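Putative cytochrome P450 120 (PDB 2VE3) probably works as a haem-dependent cytochrome P450 monooxygenase, and is seen here with retinoic acid bound. Local coordinates at residues G33-K38 against F47-F52; F67-E72 against P377-V382; Q348-A351 against L355-D358. One frame throughout, in Å; residues are numbered along the deposited sequence.

Contact 1 (33-38 with 47-52) joins helix 35-43 to strand 47-51, one of the two outermost strands of the mixed sheet, and the side chain of Phe35 is about 6 Å from the bound retinoic acid. Contacts 2 and 3 lie together near the haem, their centres about 15 Å apart, and contact 3 is nested in the chain loop closed by contact 2. They are joined directly: Val382 N probably hydrogen-bonds His350 NE2, at 2.9 Å. The side chain of Phe69 in contact 2 is about 5 Å from the haem, that of His350 in contact 3 about 8 Å. Contacts 1 and 3 meet only by packing, where Gly36 CA is 3.6 Å from Gln348 OE1.

Contact 1: residues G33-K38 against F47-F52; sequences GDFGKK and FKTRLF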
# COMPACT_ATOMS: atom_id res chain seq x y z
N GLY A 33 -11.67 14.48 1.83
CA GLY A 33 -10.85 13.78 2.83
C GLY A 33 -11.69 13.42 4.04
O GLY A 33 -11.20 12.82 5.00
N ASP A 34 -12.98 13.74 3.94
CA ASP A 34 -13.92 13.80 5.04
C ASP A 34 -14.90 12.63 5.02
O ASP A 34 -15.68 12.44 5.96
CB ASP A 34 -14.70 15.11 4.87
CG ASP A 34 -15.37 15.56 6.15
OD1 ASP A 34 -14.73 15.45 7.22
OD2 ASP A 34 -16.53 16.04 6.07
N PHE A 35 -14.85 11.85 3.94
CA PHE A 35 -15.93 10.94 3.57
C PHE A 35 -16.42 10.01 4.68
O PHE A 35 -17.59 10.04 5.03
CB PHE A 35 -15.57 10.15 2.30
CG PHE A 35 -16.72 9.36 1.73
CD1 PHE A 35 -17.61 9.96 0.84
CD2 PHE A 35 -16.93 8.03 2.09
CE1 PHE A 35 -18.67 9.24 0.31
CE2 PHE A 35 -17.99 7.32 1.57
CZ PHE A 35 -18.87 7.93 0.68
N GLY A 36 -15.52 9.19 5.22
CA GLY A 36 -15.90 8.15 6.18
C GLY A 36 -16.28 8.71 7.53
O GLY A 36 -17.25 8.26 8.15
N LYS A 37 -15.50 9.70 7.97
CA LYS A 37 -15.71 10.39 9.25
C LYS A 37 -17.03 11.16 9.25
O LYS A 37 -17.79 11.09 10.23
CB LYS A 37 -14.52 11.33 9.55
CG LYS A 37 -14.59 12.04 10.90
CD LYS A 37 -13.24 12.64 11.32
CE LYS A 37 -13.36 13.43 12.63
NZ LYS A 37 -13.92 12.61 13.76
N LYS A 38 -17.31 11.88 8.16
CA LYS A 38 -18.57 12.63 8.01
C LYS A 38 -19.80 11.74 8.17
O LYS A 38 -20.74 12.07 8.88
CB LYS A 38 -18.62 13.36 6.67
CG LYS A 38 -19.82 14.27 6.50
CD LYS A 38 -19.65 15.22 5.31
CE LYS A 38 -21.00 15.74 4.82
NZ LYS A 38 -21.79 14.66 4.15
N PHE A 47 -22.60 2.38 7.94
CA PHE A 47 -23.35 3.23 7.02
C PHE A 47 -23.36 2.71 5.58
O PHE A 47 -22.49 1.93 5.19
CB PHE A 47 -22.93 4.72 7.13
CG PHE A 47 -21.59 5.06 6.50
CD1 PHE A 47 -21.47 5.28 5.12
CD2 PHE A 47 -20.44 5.20 7.30
CE1 PHE A 47 -20.24 5.60 4.54
CE2 PHE A 47 -19.20 5.53 6.73
CZ PHE A 47 -19.10 5.74 5.36
N LYS A 48 -24.36 3.14 4.81
CA LYS A 48 -24.45 2.82 3.39
C LYS A 48 -24.29 4.05 2.48
O LYS A 48 -24.60 5.20 2.85
CB LYS A 48 -25.74 2.05 3.06
CG LYS A 48 -26.98 2.93 3.00
CD LYS A 48 -28.23 2.10 2.75
CE LYS A 48 -29.47 2.93 3.01
NZ LYS A 48 -29.62 3.95 1.95
N THR A 49 -23.79 3.80 1.28
CA THR A 49 -23.64 4.82 0.28
C THR A 49 -23.76 4.15 -1.08
O THR A 49 -24.07 2.96 -1.17
CB THR A 49 -22.28 5.57 0.44
OG1 THR A 49 -22.15 6.58 -0.56
CG2 THR A 49 -21.11 4.61 0.36
N ARG A 50 -23.53 4.91 -2.14
CA ARG A 50 -23.47 4.35 -3.48
C ARG A 50 -22.23 4.88 -4.17
O ARG A 50 -21.98 6.08 -4.18
CB ARG A 50 -24.74 4.66 -4.26
CG ARG A 50 -24.69 4.37 -5.76
CD ARG A 50 -26.01 4.75 -6.39
NE ARG A 50 -27.07 3.83 -5.99
CZ ARG A 50 -28.34 4.17 -5.80
NH1 ARG A 50 -28.73 5.43 -5.94
NH2 ARG A 50 -29.23 3.26 -5.43
N LEU A 51 -21.43 3.97 -4.70
CA LEU A 51 -20.18 4.36 -5.33
C LEU A 51 -20.02 3.58 -6.63
O LEU A 51 -20.20 2.37 -6.64
CB LEU A 51 -18.99 4.12 -4.39
CG LEU A 51 -19.01 4.74 -2.98
CD1 LEU A 51 -17.86 4.15 -2.14
CD2 LEU A 51 -18.94 6.25 -3.00
N PHE A 52 -19.70 4.29 -7.71
CA PHE A 52 -19.45 3.71 -9.04
C PHE A 52 -20.56 2.73 -9.43
O PHE A 52 -20.28 1.63 -9.91
CB PHE A 52 -18.10 2.99 -9.08
CG PHE A 52 -16.94 3.81 -8.58
CD1 PHE A 52 -16.19 4.58 -9.46
CD2 PHE A 52 -16.59 3.79 -7.23
CE1 PHE A 52 -15.11 5.32 -9.00
CE2 PHE A 52 -15.51 4.52 -6.76
CZ PHE A 52 -14.77 5.30 -7.65
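Phe35, in the first turn of helix 35-43 (helix A of the P450 fold), reaches strand 47-51 with the far end of its ring. Its CG lies anti to the backbone N (chi1 -170°), which carries the ring out from the helix until CE2 and CZ meet the strand. Thr49 comes head-on to the ring edge, its OG1 near the ring plane and 3.8 Å from Phe35 CZ. That hydroxyl has its polar partner in Glu25, so the threonine can offer a small, satisfied surface to an apolar ring. Leu51 adds a methyl, CD2, 4.0 Å from Phe35 CZ. Next to CZ on the ring, Phe35 CE2 approaches the edge of the Phe47 ring, 4.1 Å from its CE1.

Gly36 follows and presents bare backbone: its O lies 3.6 Å from Phe47 CE2, and its CA 4.1 Å from Phe47 CZ. With an alanine in place of Phe47 the ring is gone, and a gap would probably open beside Gly36 O and Phe35, leaving Phe35 freer to shift.

The strand runs at the outer border of the mixed sheet, antiparallel to strand 54-59. From that neighbour Phe58 meets both phenylalanine rings, nearly parallel to Phe47, while helix 26-31 closes in with Asn28 on Phe35 and Phe29 on Leu51.

Contact 2: residues F67-E72 against P377-V382; sequences FLFTKE and PPFAHV
Ala380 O takes a probable hydrogen bond from Tyr356 OH, next to Phe379, the residue whose ring meets Phe69 across this contact. The carbonyl O of Phe379 is itself bonded by the Asn65 amide, so two successive carbonyls of the loop have polar partners. Phe379 sits in left-handed backbone conformation (phi 72°), and its side chain starts out toward helix 62-68.

The meeting itself is wholly apolar. Phe69 CD2 lies 3.7 Å from Phe379 CD1 and equally 3.7 Å from Phe379 CE1, so one ring carbon rests against a bond of the other ring. Seen from Phe69 the approach is at the ring edge. The centroids are 5.5 Å apart and the planes inclined at 52°, a slanted pairing that is neither a stack nor a T-shape. Phe69 CB adds a looser touch, 4.2 Å from Phe379 CZ. Large flat side chains suit both places, since they bridge backbones whose CA atoms stand 8.9 Å apart.

Phe69 is the first residue to leave helical conformation after helix 62-68, the B helix of a P450, and its side chain lies about 5 Å from the haem. Its ring also packs edge-to-face with Tyr344 of strand 341-345, while Phe379 lies against Arg66 of the helix, so the contact ties the loop before helix 394-411 to helix and sheet.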
# COMPACT_ATOMS: atom_id res chain seq x y z
N PHE A 67 -15.66 -10.28 11.21
CA PHE A 67 -16.78 -10.63 10.34
C PHE A 67 -16.38 -10.79 8.85
O PHE A 67 -16.69 -11.81 8.19
CB PHE A 67 -17.88 -9.57 10.55
CG PHE A 67 -18.95 -9.52 9.49
CD1 PHE A 67 -19.86 -10.57 9.33
CD2 PHE A 67 -19.07 -8.41 8.67
CE1 PHE A 67 -20.85 -10.52 8.34
CE2 PHE A 67 -20.06 -8.35 7.68
CZ PHE A 67 -20.95 -9.41 7.52
N LEU A 68 -15.68 -9.78 8.33
CA LEU A 68 -15.28 -9.75 6.93
C LEU A 68 -14.19 -10.77 6.59
O LEU A 68 -14.10 -11.21 5.46
CB LEU A 68 -14.85 -8.32 6.54
CG LEU A 68 -14.78 -7.96 5.06
CD1 LEU A 68 -16.16 -7.78 4.42
CD2 LEU A 68 -14.00 -6.69 4.94
N PHE A 69 -13.39 -11.16 7.58
CA PHE A 69 -12.32 -12.14 7.37
C PHE A 69 -12.64 -13.51 7.98
O PHE A 69 -11.73 -14.27 8.34
CB PHE A 69 -10.96 -11.61 7.86
CG PHE A 69 -10.59 -10.24 7.32
CD1 PHE A 69 -10.76 -9.93 5.97
CD2 PHE A 69 -10.03 -9.27 8.17
CE1 PHE A 69 -10.41 -8.67 5.48
CE2 PHE A 69 -9.68 -8.01 7.68
CZ PHE A 69 -9.87 -7.72 6.33
N THR A 70 -13.94 -13.83 8.06
CA THR A 70 -14.42 -15.10 8.62
C THR A 70 -15.42 -15.76 7.67
O THR A 70 -16.25 -15.07 7.07
CB THR A 70 -15.07 -14.88 10.02
OG1 THR A 70 -14.07 -14.44 10.95
CG2 THR A 70 -15.72 -16.16 10.55
N LYS A 71 -15.33 -17.09 7.54
CA LYS A 71 -16.19 -17.84 6.61
C LYS A 71 -16.30 -17.04 5.32
O LYS A 71 -17.40 -16.79 4.81
CB LYS A 71 -17.58 -18.09 7.23
CG LYS A 71 -17.54 -18.76 8.60
CD LYS A 71 -18.92 -18.78 9.25
CE LYS A 71 -18.87 -19.43 10.63
NZ LYS A 71 -17.78 -18.86 11.52
N GLU A 72 -15.14 -16.64 4.83
CA GLU A 72 -14.99 -15.63 3.77
C GLU A 72 -15.32 -16.16 2.37
O GLU A 72 -16.05 -15.52 1.60
CB GLU A 72 -13.56 -15.12 3.82
CG GLU A 72 -13.28 -13.92 2.97
CD GLU A 72 -11.85 -13.46 3.11
OE1 GLU A 72 -11.15 -13.99 3.99
OE2 GLU A 72 -11.44 -12.57 2.32
N PRO A 377 -8.18 -6.94 20.78
CA PRO A 377 -8.80 -8.03 20.01
C PRO A 377 -8.08 -8.29 18.68
O PRO A 377 -7.32 -7.44 18.22
CB PRO A 377 -10.23 -7.52 19.76
CG PRO A 377 -10.19 -6.05 20.03
CD PRO A 377 -9.15 -5.87 21.09
N PRO A 378 -8.26 -9.49 18.10
CA PRO A 378 -7.75 -9.73 16.75
C PRO A 378 -8.30 -8.73 15.74
O PRO A 378 -9.42 -8.24 15.90
CB PRO A 378 -8.26 -11.13 16.42
CG PRO A 378 -8.42 -11.79 17.76
CD PRO A 378 -8.87 -10.70 18.68
N PHE A 379 -7.50 -8.41 14.72
CA PHE A 379 -7.94 -7.55 13.59
C PHE A 379 -8.10 -6.08 13.95
O PHE A 379 -8.90 -5.35 13.34
CB PHE A 379 -9.21 -8.11 12.91
CG PHE A 379 -9.05 -9.51 12.37
CD1 PHE A 379 -8.20 -9.76 11.29
CD2 PHE A 379 -9.74 -10.57 12.94
CE1 PHE A 379 -8.04 -11.06 10.78
CE2 PHE A 379 -9.60 -11.88 12.43
CZ PHE A 379 -8.75 -12.12 11.36
N ALA A 380 -7.30 -5.65 14.92
CA ALA A 380 -7.30 -4.29 15.44
C ALA A 380 -6.26 -3.40 14.73
O ALA A 380 -6.44 -2.19 14.56
CB ALA A 380 -7.04 -4.34 16.95
N HIS A 381 -5.16 -4.03 14.32
CA HIS A 381 -4.10 -3.41 13.55
C HIS A 381 -4.10 -4.17 12.22
O HIS A 381 -3.67 -5.32 12.14
CB HIS A 381 -2.79 -3.57 14.32
CG HIS A 381 -1.60 -2.91 13.67
ND1 HIS A 381 -1.44 -1.55 13.61
CD2 HIS A 381 -0.49 -3.44 13.12
CE1 HIS A 381 -0.30 -1.26 13.01
NE2 HIS A 381 0.30 -2.40 12.71
N VAL A 382 -4.66 -3.53 11.19
CA VAL A 382 -4.81 -4.16 9.89
C VAL A 382 -4.29 -3.32 8.70
O VAL A 382 -5.02 -3.13 7.71
CB VAL A 382 -6.27 -4.60 9.64
CG1 VAL A 382 -6.64 -5.80 10.54
CG2 VAL A 382 -7.27 -3.42 9.80

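Contact 3: residues Q348-A351 against L355-D358; sequences QTHA and LYPD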
# COMPACT_ATOMS: atom_id res chain seq x y z
N GLN A 348 -10.39 4.05 9.52
CA GLN A 348 -11.34 4.17 10.64
C GLN A 348 -10.96 3.25 11.82
O GLN A 348 -10.99 3.68 12.98
CB GLN A 348 -12.79 3.94 10.19
CG GLN A 348 -13.29 4.90 9.12
CD GLN A 348 -14.65 4.52 8.49
OE1 GLN A 348 -14.93 4.90 7.36
NE2 GLN A 348 -15.48 3.78 9.23
N THR A 349 -10.61 2.00 11.52
CA THR A 349 -10.22 1.03 12.56
C THR A 349 -9.06 1.56 13.38
O THR A 349 -9.05 1.44 14.61
CB THR A 349 -9.87 -0.35 11.98
OG1 THR A 349 -10.95 -0.82 11.16
CG2 THR A 349 -9.63 -1.38 13.09
N HIS A 350 -8.08 2.16 12.69
CA HIS A 350 -6.86 2.66 13.33
C HIS A 350 -7.05 3.97 14.08
O HIS A 350 -6.14 4.42 14.78
CB HIS A 350 -5.75 2.78 12.30
CG HIS A 350 -5.22 1.46 11.82
ND1 HIS A 350 -4.10 1.36 11.02
CD2 HIS A 350 -5.66 0.20 12.02
CE1 HIS A 350 -3.88 0.09 10.75
NE2 HIS A 350 -4.81 -0.64 11.34
N ALA A 351 -8.22 4.58 13.92
CA ALA A 351 -8.57 5.79 14.65
C ALA A 351 -9.56 5.51 15.78
O ALA A 351 -10.01 6.43 16.46
CB ALA A 351 -9.14 6.86 13.69
N LEU A 355 -9.63 0.95 20.68
CA LEU A 355 -8.44 0.27 20.18
C LEU A 355 -7.16 1.06 20.42
O LEU A 355 -6.13 0.51 20.80
CB LEU A 355 -8.62 -0.00 18.68
CG LEU A 355 -8.85 -1.42 18.15
CD1 LEU A 355 -9.46 -2.38 19.18
CD2 LEU A 355 -9.65 -1.40 16.83
N TYR A 356 -7.22 2.37 20.18
CA TYR A 356 -6.05 3.24 20.25
C TYR A 356 -6.33 4.48 21.10
O TYR A 356 -6.73 5.51 20.58
CB TYR A 356 -5.58 3.62 18.83
CG TYR A 356 -5.25 2.40 18.01
CD1 TYR A 356 -4.11 1.64 18.28
CD2 TYR A 356 -6.11 1.97 17.00
CE1 TYR A 356 -3.82 0.50 17.55
CE2 TYR A 356 -5.84 0.83 16.26
CZ TYR A 356 -4.69 0.11 16.53
OH TYR A 356 -4.40 -1.00 15.81
N PRO A 357 -6.15 4.36 22.43
CA PRO A 357 -6.36 5.49 23.34
C PRO A 357 -5.56 6.72 22.92
O PRO A 357 -4.34 6.62 22.72
CB PRO A 357 -5.86 4.95 24.69
CG PRO A 357 -6.08 3.48 24.59
CD PRO A 357 -5.74 3.14 23.16
N ASP A 358 -6.24 7.87 22.78
CA ASP A 358 -5.70 9.08 22.13
C ASP A 358 -5.23 8.73 20.73
O ASP A 358 -4.02 8.75 20.46
CB ASP A 358 -4.54 9.69 22.92
CG ASP A 358 -4.98 10.31 24.23
OD1 ASP A 358 -6.13 10.79 24.31
OD2 ASP A 358 -4.14 10.32 25.17
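The turn between the short K' helix of the P450 fold, 346-349, and the meander that leads toward the cysteine loop is closed here, with Thr349 and His350 packed against Leu355 and Tyr356. Only three residues separate the two segments, and no hydrogen bond joins them; the link is made by side chains packing on backbone and on one another.

Leu355 turns CD2 onto Thr349, where it lies 3.7 Å from both the carbonyl O and CG2 of that residue. Threonine suits the place because CG2 offers a methyl to the leucine while OG1 bonds Gly61 N and Gln345 O.

Tyr356 runs alongside His350, pointing the same way. Its CG is anti to the carbonyl carbon (chi1 -58°), and this sets one long side of the ring along the backbone of residues 349-350. Thr349 O meets that ring at its edge, in plane, 3.7 Å from Tyr356 CE2. The His350 and Tyr356 rings are steeply inclined, at 74°, in an oblique pairing. The outer ends of both serve the loop 377-382, where His350 NE2 accepts the N-H of Val382 beside the bond made by the Tyr356 hydroxyl. Tyrosine gives an apolar ring with a hydroxyl beyond it, histidine a flat ring with a nitrogen that can accept a bond. Arg313, the arginine of the ExxR motif in helix 302-314, hydrogen-bonds His350 O, while Arg366 of the PERF motif grips the carbonyls of Pro357 and Asp358.

That same His350 O approaches Tyr356 obliquely, 3.3 Å from ring carbon CD2.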